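Flagellar hook associated protein type 3 FlgL (Legionella pneumophila subsp. pneumophila, PDB 5YTI) probably serves as a structural component of the bacterial flagellum, as a flagellin-family protein associated with the junction between hook and filament. Local coordinates at residues A125-K128 with Y134-S137; A166-L171 with K357-Y362; V175-D180 with G346-Q351; K292-S295 with Q301-I304. All blocks are in the same frame, centred on the assembly; numbering follows the deposited sequence.

Following the chain from the N terminus, contact 1 closes first: a short loop just after helix 104-125, complete before any other contact opens. The remaining three are concentric. Contact 2 opens at the hairpin 164-174 and closes far along helix 316-374; contact 3 lies within that span, joining the segment that leads into helix 179-184 to the same long helix; contact 4 lies within contact 3, at the start of helix 296-307. None cross. Contact 1 touches contact 3 through a probable hydrogen bond from Gly179 N to Phe136 O (2.9 Å), and contacts 2 and 3 meet where Leu171 packs on Gln351. Contacts 3 and 4 both touch the second subunit.

Contact 1 (A125-K128 with Y134-S137); sequences ANTK and YMFS
The carbonyl oxygen of Thr127 accepts the backbone N-H of Met135, a selenomethionine, in the carbonyl plane, with Met135 N to Thr127 O at 2.9 Å and 170° at the hydrogen. A weaker C-H...O contact reaches the same oxygen, Tyr134 CA to Thr127 O being 3.5 Å. With the CA atoms of Lys128 and Tyr134 only 4.2 Å apart, the backbones form a single beta bridge, which closes the loop turning back after helix 104-125 in the flagellin N-terminal helical region.

Two more carbonyl oxygens meet ring edges. Asn126 O lies in the plane of the Tyr134 ring, 3.3 Å from Tyr134 CD1; Ala125 O sits at the edge of Phe136, 3.5 Å from Phe136 CD2. Lys128 runs beside Tyr134 in the same direction: its CG is anti to the carbonyl carbon (chi1 -61°) and the rest is extended, which brings Lys128 CE to 3.5 Å from Tyr134 OH, whereas Lys128 NZ stays 4.1 Å from that hydroxyl. The touch is therefore made by methylenes.

The Thr127 and Asn126 side chains bond elsewhere, to Tyr124 O and Val146 N, and Phe136 packs edge-to-face on Phe183. Chemically, the carbonyls at and just past the end of helix 104-125 meet one nearly straight N-H and, much more weakly, two ring edges; main-chain oxygens of 125-127 supply most of the polar contacts between the segments.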
loop_
_atom_site.group_PDB
_atom_site.type_symbol
_atom_site.label_atom_id
_atom_site.label_comp_id
_atom_site.label_asym_id
_atom_site.label_seq_id
_atom_site.Cartn_x
_atom_site.Cartn_y
_atom_site.Cartn_z
ATOM N N ALA A 125 -13.527 -4.371 -12.299
ATOM C CA ALA A 125 -12.202 -3.938 -12.701
ATOM C C ALA A 125 -12.092 -3.876 -14.213
ATOM O O ALA A 125 -11.326 -3.086 -14.755
ATOM C CB ALA A 125 -11.151 -4.867 -12.144
ATOM N N ASN A 126 -12.856 -4.715 -14.901
ATOM C CA ASN A 126 -12.736 -4.809 -16.354
ATOM C C ASN A 126 -13.898 -4.103 -17.064
ATOM O O ASN A 126 -14.197 -4.390 -18.241
ATOM C CB ASN A 126 -12.643 -6.280 -16.790
ATOM C CG ASN A 126 -11.351 -6.938 -16.359
ATOM O OD1 ASN A 126 -10.285 -6.344 -16.425
ATOM N ND2 ASN A 126 -11.442 -8.168 -15.907
ATOM N N THR A 127 -14.546 -3.177 -16.365
ATOM C CA THR A 127 -15.633 -2.423 -16.957
ATOM C C THR A 127 -15.191 -1.539 -18.111
ATOM O O THR A 127 -14.117 -0.896 -18.050
ATOM C CB THR A 127 -16.239 -1.452 -15.964
ATOM O OG1 THR A 127 -16.616 -2.156 -14.792
ATOM C CG2 THR A 127 -17.436 -0.805 -16.564
ATOM N N LYS A 128 -16.049 -1.479 -19.134
ATOM C CA LYS A 128 -15.903 -0.531 -20.231
ATOM C C LYS A 128 -16.739 0.720 -19.947
ATOM O O LYS A 128 -17.847 0.621 -19.418
ATOM C CB LYS A 128 -16.325 -1.171 -21.543
ATOM C CG LYS A 128 -15.485 -2.382 -21.899
ATOM C CD LYS A 128 -15.975 -3.037 -23.184
ATOM C CE LYS A 128 -14.976 -4.057 -23.728
ATOM N NZ LYS A 128 -15.182 -4.364 -25.181
ATOM N N TYR A 134 -11.683 0.436 -21.880
ATOM C CA TYR A 134 -11.734 0.053 -20.459
ATOM C C TYR A 134 -11.498 1.224 -19.511
ATOM O O TYR A 134 -10.621 2.026 -19.766
ATOM C CB TYR A 134 -10.728 -1.058 -20.196
ATOM C CG TYR A 134 -11.073 -2.330 -20.923
ATOM C CD1 TYR A 134 -12.044 -3.203 -20.422
ATOM C CD2 TYR A 134 -10.445 -2.663 -22.120
ATOM C CE1 TYR A 134 -12.370 -4.374 -21.095
ATOM C CE2 TYR A 134 -10.764 -3.828 -22.804
ATOM C CZ TYR A 134 -11.724 -4.680 -22.290
ATOM O OH TYR A 134 -12.028 -5.838 -22.970
HETATM N N MSE A 135 -12.252 1.335 -18.416
HETATM C CA MSE A 135 -12.078 2.506 -17.532
HETATM C C MSE A 135 -10.843 2.445 -16.680
HETATM O O MSE A 135 -10.296 3.490 -16.325
HETATM C CB MSE A 135 -13.291 2.906 -16.676
HETATM C CG MSE A 135 -13.899 1.887 -15.738
HETATM SE SE MSE A 135 -15.156 2.771 -14.467
HETATM C CE MSE A 135 -16.662 3.377 -15.597
ATOM N N PHE A 136 -10.358 1.254 -16.357
ATOM C CA PHE A 136 -9.270 1.160 -15.388
ATOM C C PHE A 136 -7.968 0.661 -15.996
ATOM O O PHE A 136 -7.120 0.102 -15.323
ATOM C CB PHE A 136 -9.676 0.243 -14.240
ATOM C CG PHE A 136 -10.818 0.757 -13.422
ATOM C CD1 PHE A 136 -10.755 2.001 -12.824
ATOM C CD2 PHE A 136 -11.941 -0.018 -13.216
ATOM C CE1 PHE A 136 -11.806 2.481 -12.054
ATOM C CE2 PHE A 136 -12.989 0.454 -12.443
ATOM C CZ PHE A 136 -12.921 1.707 -11.862
ATOM N N SER A 137 -7.799 0.880 -17.280
ATOM C CA SER A 137 -6.629 0.362 -17.951
ATOM C C SER A 137 -5.542 1.408 -18.161
ATOM O O SER A 137 -4.421 1.063 -18.535
ATOM C CB SER A 137 -7.043 -0.195 -19.297
ATOM O OG SER A 137 -7.840 0.759 -19.958
#

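Contact 2 (A166-L171 with K357-Y362); sequences AVTTSL and KANNDY
One hydrogen bond joins the hairpin turn to the helix: Asn359 ND2 gives an N-H to Val167 O at 2.8 Å. The bond is bent, 145° at the hydrogen, and the nitrogen stands above the carbonyl plane of Val167, 36° out of it, while the oxygen is itself tilted from the amide plane of Asn359. The torsion chi1 of -72° sets the Asn359 amide anti to its carbonyl carbon and carries it from the helix toward the turn.

Van der Waals contacts come from the next two residues. The methyl of Thr168 lies against the other arm of the same amide, Thr168 CG2 to Asn359 OD1 being 3.5 Å, and the two side chains cross at about a right angle. Three residues further along the helix, the Tyr362 ring reaches out, and Thr169 OG1 comes obliquely to 3.6 Å from Tyr362 CE2, a packing contact with no hydrogen bond.

Backbone bonds fix both partners. Val167 N to Leu171 O, 3.2 Å, closes the turn between strands 164-168 and 171-174; Tyr362 N to Ala358 O, also 3.2 Å, belongs to helix 316-374. Helix 49-96 lies alongside, with Phe62 and Gln63 against Asn359 and Asn65 ND2 bonded to Ala166 O.

Only 178 Å² is buried in all. The one hydrogen bond between the segments thus comes from a buried side-chain amide that donates to a main-chain carbonyl at the corner of the hairpin, with light packing from Thr168 and Thr169.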
loop_
_atom_site.group_PDB
_atom_site.type_symbol
_atom_site.label_atom_id
_atom_site.label_comp_id
_atom_site.label_asym_id
_atom_site.label_seq_id
_atom_site.Cartn_x
_atom_site.Cartn_y
_atom_site.Cartn_z
ATOM N N ALA A 166 -7.869 19.905 -19.750
ATOM C CA ALA A 166 -8.087 21.333 -19.569
ATOM C C ALA A 166 -9.594 21.566 -19.439
ATOM O O ALA A 166 -10.357 21.190 -20.336
ATOM C CB ALA A 166 -7.520 22.108 -20.752
ATOM N N VAL A 167 -10.014 22.137 -18.302
ATOM C CA VAL A 167 -11.413 22.506 -18.048
ATOM C C VAL A 167 -11.585 23.974 -17.607
ATOM O O VAL A 167 -12.706 24.420 -17.345
ATOM C CB VAL A 167 -12.052 21.550 -17.017
ATOM C CG1 VAL A 167 -12.027 20.125 -17.542
ATOM C CG2 VAL A 167 -11.328 21.591 -15.680
ATOM N N THR A 168 -10.457 24.691 -17.485
ATOM C CA THR A 168 -10.365 26.168 -17.483
ATOM C C THR A 168 -8.986 26.498 -18.076
ATOM O O THR A 168 -8.302 25.584 -18.552
ATOM C CB THR A 168 -10.497 26.800 -16.074
ATOM O OG1 THR A 168 -9.289 26.587 -15.317
ATOM C CG2 THR A 168 -11.724 26.257 -15.314
ATOM N N THR A 169 -8.549 27.763 -18.038
ATOM C CA THR A 169 -7.295 28.161 -18.742
ATOM C C THR A 169 -6.014 27.628 -18.091
ATOM O O THR A 169 -4.948 27.555 -18.733
ATOM C CB THR A 169 -7.131 29.692 -18.878
ATOM O OG1 THR A 169 -8.410 30.325 -18.871
ATOM C CG2 THR A 169 -6.379 30.034 -20.183
ATOM N N SER A 170 -6.129 27.266 -16.820
ATOM C CA SER A 170 -4.972 26.880 -16.044
ATOM C C SER A 170 -5.306 25.770 -15.054
ATOM O O SER A 170 -4.605 25.600 -14.055
ATOM C CB SER A 170 -4.469 28.108 -15.297
ATOM O OG SER A 170 -5.518 28.593 -14.482
ATOM N N LEU A 171 -6.367 25.015 -15.321
ATOM C CA LEU A 171 -6.680 23.856 -14.482
ATOM C C LEU A 171 -6.823 22.573 -15.296
ATOM O O LEU A 171 -7.671 22.467 -16.184
ATOM C CB LEU A 171 -7.946 24.099 -13.653
ATOM C CG LEU A 171 -8.255 23.042 -12.593
ATOM C CD1 LEU A 171 -7.100 22.968 -11.601
ATOM C CD2 LEU A 171 -9.594 23.335 -11.905
ATOM N N LYS A 357 -18.721 27.410 -12.972
ATOM C CA LYS A 357 -19.027 28.805 -12.586
ATOM C C LYS A 357 -17.970 29.770 -13.136
ATOM O O LYS A 357 -18.286 30.921 -13.471
ATOM C CB LYS A 357 -19.142 28.980 -11.057
ATOM C CG LYS A 357 -19.412 30.420 -10.602
ATOM N N ALA A 358 -16.727 29.294 -13.231
ATOM C CA ALA A 358 -15.596 30.124 -13.654
ATOM C C ALA A 358 -15.509 30.285 -15.177
ATOM O O ALA A 358 -14.932 31.254 -15.666
ATOM C CB ALA A 358 -14.298 29.547 -13.125
ATOM N N ASN A 359 -16.052 29.322 -15.923
ATOM C CA ASN A 359 -16.131 29.425 -17.385
ATOM C C ASN A 359 -17.362 30.234 -17.819
ATOM O O ASN A 359 -17.357 30.852 -18.863
ATOM C CB ASN A 359 -16.129 28.032 -18.032
ATOM C CG ASN A 359 -14.762 27.356 -17.963
ATOM O OD1 ASN A 359 -13.770 27.972 -17.568
ATOM N ND2 ASN A 359 -14.702 26.094 -18.362
ATOM N N ASN A 360 -18.426 30.247 -17.023
ATOM C CA ASN A 360 -19.533 31.139 -17.343
ATOM C C ASN A 360 -19.173 32.580 -16.895
ATOM O O ASN A 360 -19.796 33.520 -17.367
ATOM C CB ASN A 360 -20.899 30.642 -16.777
ATOM C CG ASN A 360 -21.645 29.672 -17.732
ATOM O OD1 ASN A 360 -21.716 29.878 -18.962
ATOM N ND2 ASN A 360 -22.226 28.614 -17.150
ATOM N N ASP A 361 -18.179 32.751 -16.007
ATOM C CA ASP A 361 -17.676 34.106 -15.596
ATOM C C ASP A 361 -16.774 34.721 -16.691
ATOM O O ASP A 361 -16.828 35.931 -16.959
ATOM C CB ASP A 361 -16.860 34.069 -14.269
ATOM C CG ASP A 361 -17.724 34.100 -12.988
ATOM O OD1 ASP A 361 -18.865 34.593 -13.014
ATOM O OD2 ASP A 361 -17.229 33.637 -11.930
ATOM N N TYR A 362 -15.949 33.859 -17.299
ATOM C CA TYR A 362 -14.941 34.197 -18.331
ATOM C C TYR A 362 -15.576 34.355 -19.730
ATOM O O TYR A 362 -14.937 34.836 -20.661
ATOM C CB TYR A 362 -13.851 33.096 -18.337
ATOM C CG TYR A 362 -12.577 33.334 -19.158
ATOM C CD1 TYR A 362 -11.972 34.595 -19.226
ATOM C CD2 TYR A 362 -11.944 32.271 -19.825
ATOM C CE1 TYR A 362 -10.807 34.796 -19.964
ATOM C CE2 TYR A 362 -10.779 32.465 -20.557
ATOM C CZ TYR A 362 -10.217 33.727 -20.619
ATOM O OH TYR A 362 -9.065 33.925 -21.335
#

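Contact 3 (V175-D180 with G346-Q351)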
loop_
_atom_site.group_PDB
_atom_site.type_symbol
_atom_site.label_atom_id
_atom_site.label_comp_id
_atom_site.label_asym_id
_atom_site.label_seq_id
_atom_site.Cartn_x
_atom_site.Cartn_y
_atom_site.Cartn_z
ATOM N N VAL A 175 -9.350 12.435 -15.403
ATOM C CA VAL A 175 -10.681 11.926 -15.687
ATOM C C VAL A 175 -10.774 10.429 -15.564
ATOM O O VAL A 175 -11.767 9.838 -15.989
ATOM C CB VAL A 175 -11.165 12.314 -17.087
ATOM C CG1 VAL A 175 -11.085 13.811 -17.269
ATOM C CG2 VAL A 175 -10.355 11.601 -18.154
ATOM N N ASN A 176 -9.750 9.806 -14.997
ATOM C CA ASN A 176 -9.768 8.365 -14.769
ATOM C C ASN A 176 -8.842 8.005 -13.649
ATOM O O ASN A 176 -8.046 8.825 -13.184
ATOM C CB ASN A 176 -9.354 7.594 -16.034
ATOM C CG ASN A 176 -7.909 7.823 -16.429
ATOM O OD1 ASN A 176 -7.462 8.945 -16.611
ATOM N ND2 ASN A 176 -7.182 6.749 -16.592
ATOM N N ASP A 177 -8.967 6.763 -13.207
ATOM C CA ASP A 177 -7.973 6.152 -12.335
ATOM C C ASP A 177 -7.501 4.855 -12.993
ATOM O O ASP A 177 -8.070 4.429 -14.005
ATOM C CB ASP A 177 -8.548 5.880 -10.957
ATOM C CG ASP A 177 -8.961 7.143 -10.228
ATOM O OD1 ASP A 177 -10.106 7.603 -10.437
ATOM O OD2 ASP A 177 -8.163 7.655 -9.403
ATOM N N THR A 178 -6.456 4.237 -12.444
ATOM C CA THR A 178 -5.903 3.043 -13.071
ATOM C C THR A 178 -5.837 1.855 -12.131
ATOM O O THR A 178 -5.644 2.002 -10.928
ATOM C CB THR A 178 -4.526 3.314 -13.732
ATOM O OG1 THR A 178 -3.523 3.582 -12.743
ATOM C CG2 THR A 178 -4.647 4.486 -14.679
ATOM N N GLY A 179 -5.988 0.671 -12.717
ATOM C CA GLY A 179 -6.220 -0.573 -11.978
ATOM C C GLY A 179 -5.120 -0.914 -11.015
ATOM O O GLY A 179 -5.380 -1.512 -9.968
ATOM N N ASP A 180 -3.894 -0.527 -11.363
ATOM C CA ASP A 180 -2.755 -0.769 -10.488
ATOM C C ASP A 180 -2.950 0.016 -9.198
ATOM O O ASP A 180 -2.679 -0.478 -8.115
ATOM C CB ASP A 180 -1.436 -0.384 -11.156
ATOM C CG ASP A 180 -1.288 1.129 -11.321
ATOM O OD1 ASP A 180 -2.165 1.731 -11.998
ATOM O OD2 ASP A 180 -0.312 1.702 -10.768
ATOM N N GLY A 346 -14.306 12.642 -5.533
ATOM C CA GLY A 346 -15.100 13.761 -5.001
ATOM C C GLY A 346 -14.417 15.112 -5.094
ATOM O O GLY A 346 -15.000 16.079 -5.571
ATOM N N ALA A 347 -13.168 15.180 -4.661
ATOM C CA ALA A 347 -12.404 16.426 -4.716
ATOM C C ALA A 347 -12.385 16.987 -6.138
ATOM O O ALA A 347 -12.531 18.196 -6.346
ATOM C CB ALA A 347 -10.978 16.205 -4.217
ATOM N N ARG A 348 -12.210 16.096 -7.107
ATOM C CA ARG A 348 -12.155 16.470 -8.508
ATOM C C ARG A 348 -13.496 16.973 -9.011
ATOM O O ARG A 348 -13.577 17.967 -9.716
ATOM C CB ARG A 348 -11.677 15.291 -9.345
ATOM C CG ARG A 348 -10.178 15.101 -9.272
ATOM C CD ARG A 348 -9.754 13.927 -10.104
ATOM N NE ARG A 348 -9.735 12.694 -9.346
ATOM C CZ ARG A 348 -9.651 11.474 -9.881
ATOM N NH1 ARG A 348 -9.599 11.286 -11.193
ATOM N NH2 ARG A 348 -9.643 10.414 -9.083
ATOM N N LEU A 349 -14.562 16.306 -8.641
ATOM C CA LEU A 349 -15.852 16.827 -8.974
ATOM C C LEU A 349 -16.033 18.215 -8.379
ATOM O O LEU A 349 -16.661 19.051 -8.997
ATOM C CB LEU A 349 -16.939 15.904 -8.467
ATOM C CG LEU A 349 -16.983 14.508 -9.102
ATOM C CD1 LEU A 349 -17.875 13.517 -8.333
ATOM C CD2 LEU A 349 -17.414 14.614 -10.556
ATOM N N ASN A 350 -15.512 18.475 -7.179
ATOM C CA ASN A 350 -15.683 19.809 -6.594
ATOM C C ASN A 350 -14.804 20.814 -7.355
ATOM O O ASN A 350 -15.154 21.994 -7.456
ATOM C CB ASN A 350 -15.448 19.833 -5.074
ATOM C CG ASN A 350 -16.668 19.355 -4.274
ATOM O OD1 ASN A 350 -17.815 19.714 -4.559
ATOM N ND2 ASN A 350 -16.415 18.548 -3.255
ATOM N N GLN A 351 -13.687 20.345 -7.920
ATOM C CA GLN A 351 -12.864 21.187 -8.828
ATOM C C GLN A 351 -13.639 21.530 -10.119
ATOM O O GLN A 351 -13.463 22.606 -10.676
ATOM C CB GLN A 351 -11.499 20.521 -9.164
ATOM C CG GLN A 351 -10.379 20.761 -8.131
ATOM C CD GLN A 351 -8.984 20.367 -8.623
ATOM O OE1 GLN A 351 -8.756 19.235 -9.081
ATOM N NE2 GLN A 351 -8.042 21.312 -8.533
#
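Asp177 and Arg348 form a buried salt bridge in which a single guanidinium nitrogen serves both carboxylate oxygens. Arg348 NH2 lies 3.1 Å from Asp177 OD2 and 3.2 Å from Asp177 OD1, the latter bond being the straighter at 162°, whereas Arg348 NH1 stays 3.8 Å from Asp177 OD1: a fork on one nitrogen. Both oxygens are met on their syn sides. The carboxylate and guanidinium planes stand 68° apart.

The side chains approach from opposite directions, and a bend at chi3 (-91°) turns the end of Arg348 to present its edge. Arg348 NH2 also forms a salt bridge with Asp344 OD2, and Arg348 NH1 bonds to Ala174 O. Asn176 O, bonded to Gln162 NE2, is 3.5 Å from Arg348 NH1. Glu76 OE1 lies close to Asp177 OD1; these like charges could raise the pKa of one acid, an effect Arg348 would partly offset.

Packing is slight, with 119 Å² buried between the segments. Leu73 of helix 49-96 touches Arg348, while Val175 leans on Ala69. Such a salt bridge binds the extended chain between hairpin and helix 179-184 to long helix 316-374, in keeping with the helical rod with an appended hairpin found in flagellin-family proteins.

Contact 4 (K292-S295 with Q301-I304); sequences KNES and QRMI
Glu294 and Arg302 meet as a side-on salt bridge, the carboxylate lying against the guanidinium edge that carries NE and NH1. Arg302 NH1 to Glu294 OE1 is 2.8 Å, with 149° at the hydrogen; Arg302 NE to Glu294 OE2 is 3.3 Å and weak. The two planes are only 17° apart, and Glu294 CD falls in the guanidinium plane, so the two roughly parallel bonds would tend to limit rotation of either group, weak as the NE bond is, although NH1 is somewhat out of the carboxylate plane on the syn side.

Glu294 has a chi1 of 139°, away from the staggered positions; extended beyond CG, it reaches out from the loop and meets Arg302 at a slant. Arg302 has CG anti to its carbonyl carbon, and its lean toward the start of its own helix is set by CB and CG; the bends that follow at chi2 and chi3 turn the NE-NH1 edge to the carboxylate.

That helix, 296-307, starts at Ser295, the N-cap, whose OG accepts from Ser298 N. Glu294 therefore sits just ahead of the cap, and its second oxygen, OE2, is also hydrogen-bonded to Ser298 OG, the strongest polar partner of this side chain. The salt bridge thus spans the first turns of the helix, a few residues after strand 285-290 of the five-stranded antiparallel sheet ends.

The other guanidinium nitrogen, Arg302 NH2, forms a salt bridge with Glu323 of helix 316-374, whose Leu327 packs against Arg302. Next to Glu294, Asn293 ND2 bonds to Asn181 OD1 of the second subunit.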
loop_
_atom_site.group_PDB
_atom_site.type_symbol
_atom_site.label_atom_id
_atom_site.label_comp_id
_atom_site.label_asym_id
_atom_site.label_seq_id
_atom_site.Cartn_x
_atom_site.Cartn_y
_atom_site.Cartn_z
ATOM N N LYS A 292 3.423 -6.506 1.822
ATOM C CA LYS A 292 3.732 -6.810 0.451
ATOM C C LYS A 292 2.544 -6.376 -0.374
ATOM O O LYS A 292 1.419 -6.636 0.023
ATOM C CB LYS A 292 3.903 -8.313 0.356
ATOM C CG LYS A 292 4.585 -8.798 -0.896
ATOM C CD LYS A 292 4.641 -10.319 -0.879
ATOM C CE LYS A 292 5.512 -10.883 -1.997
ATOM N NZ LYS A 292 4.793 -10.977 -3.309
ATOM N N ASN A 293 2.754 -5.712 -1.501
ATOM C CA ASN A 293 1.597 -5.386 -2.329
ATOM C C ASN A 293 0.885 -6.662 -2.775
ATOM O O ASN A 293 1.520 -7.656 -3.106
ATOM C CB ASN A 293 1.965 -4.510 -3.524
ATOM C CG ASN A 293 2.074 -3.039 -3.149
ATOM O OD1 ASN A 293 1.370 -2.562 -2.242
ATOM N ND2 ASN A 293 2.969 -2.308 -3.839
ATOM N N GLU A 294 -0.442 -6.641 -2.748
ATOM C CA GLU A 294 -1.209 -7.823 -3.105
ATOM C C GLU A 294 -2.639 -7.414 -3.461
ATOM O O GLU A 294 -3.311 -6.757 -2.644
ATOM C CB GLU A 294 -1.166 -8.856 -1.952
ATOM C CG GLU A 294 -2.500 -9.555 -1.690
ATOM C CD GLU A 294 -2.420 -10.810 -0.824
ATOM O OE1 GLU A 294 -1.745 -10.795 0.212
ATOM O OE2 GLU A 294 -3.088 -11.817 -1.156
ATOM N N SER A 295 -3.090 -7.820 -4.661
ATOM C CA SER A 295 -4.429 -7.455 -5.212
ATOM C C SER A 295 -5.582 -7.854 -4.340
ATOM O O SER A 295 -5.493 -8.809 -3.597
ATOM C CB SER A 295 -4.665 -8.070 -6.612
ATOM O OG SER A 295 -4.592 -9.497 -6.643
ATOM N N GLN A 301 -9.276 -14.765 -3.237
ATOM C CA GLN A 301 -8.835 -16.124 -3.577
ATOM C C GLN A 301 -8.443 -16.847 -2.323
ATOM O O GLN A 301 -8.706 -18.039 -2.177
ATOM C CB GLN A 301 -7.634 -16.114 -4.523
ATOM C CG GLN A 301 -7.924 -15.470 -5.874
ATOM C CD GLN A 301 -6.911 -15.839 -6.928
ATOM O OE1 GLN A 301 -7.229 -16.621 -7.821
ATOM N NE2 GLN A 301 -5.697 -15.278 -6.842
ATOM N N ARG A 302 -7.812 -16.094 -1.427
ATOM C CA ARG A 302 -7.347 -16.581 -0.146
ATOM C C ARG A 302 -8.474 -16.826 0.853
ATOM O O ARG A 302 -8.373 -17.738 1.680
ATOM C CB ARG A 302 -6.380 -15.580 0.464
ATOM C CG ARG A 302 -4.960 -15.616 -0.093
ATOM C CD ARG A 302 -3.963 -15.453 1.042
ATOM N NE ARG A 302 -3.481 -14.091 1.237
ATOM C CZ ARG A 302 -2.989 -13.616 2.385
ATOM N NH1 ARG A 302 -2.577 -12.365 2.413
ATOM N NH2 ARG A 302 -2.925 -14.349 3.503
HETATM N N MSE A 303 -9.530 -16.015 0.818
HETATM C CA MSE A 303 -10.635 -16.220 1.758
HETATM C C MSE A 303 -11.315 -17.506 1.399
HETATM O O MSE A 303 -11.774 -18.234 2.287
HETATM C CB MSE A 303 -11.652 -15.103 1.749
HETATM C CG MSE A 303 -11.260 -13.835 2.499
HETATM SE SE MSE A 303 -12.585 -12.494 1.892
HETATM C CE MSE A 303 -14.246 -13.360 2.441
ATOM N N ILE A 304 -11.356 -17.784 0.093
ATOM C CA ILE A 304 -11.892 -19.049 -0.459
ATOM C C ILE A 304 -11.028 -20.285 -0.077
ATOM O O ILE A 304 -11.540 -21.289 0.437
ATOM C CB ILE A 304 -11.997 -18.998 -2.003
ATOM C CG1 ILE A 304 -13.052 -17.990 -2.473
ATOM C CG2 ILE A 304 -12.272 -20.379 -2.577
ATOM C CD1 ILE A 304 -12.966 -17.670 -3.969
#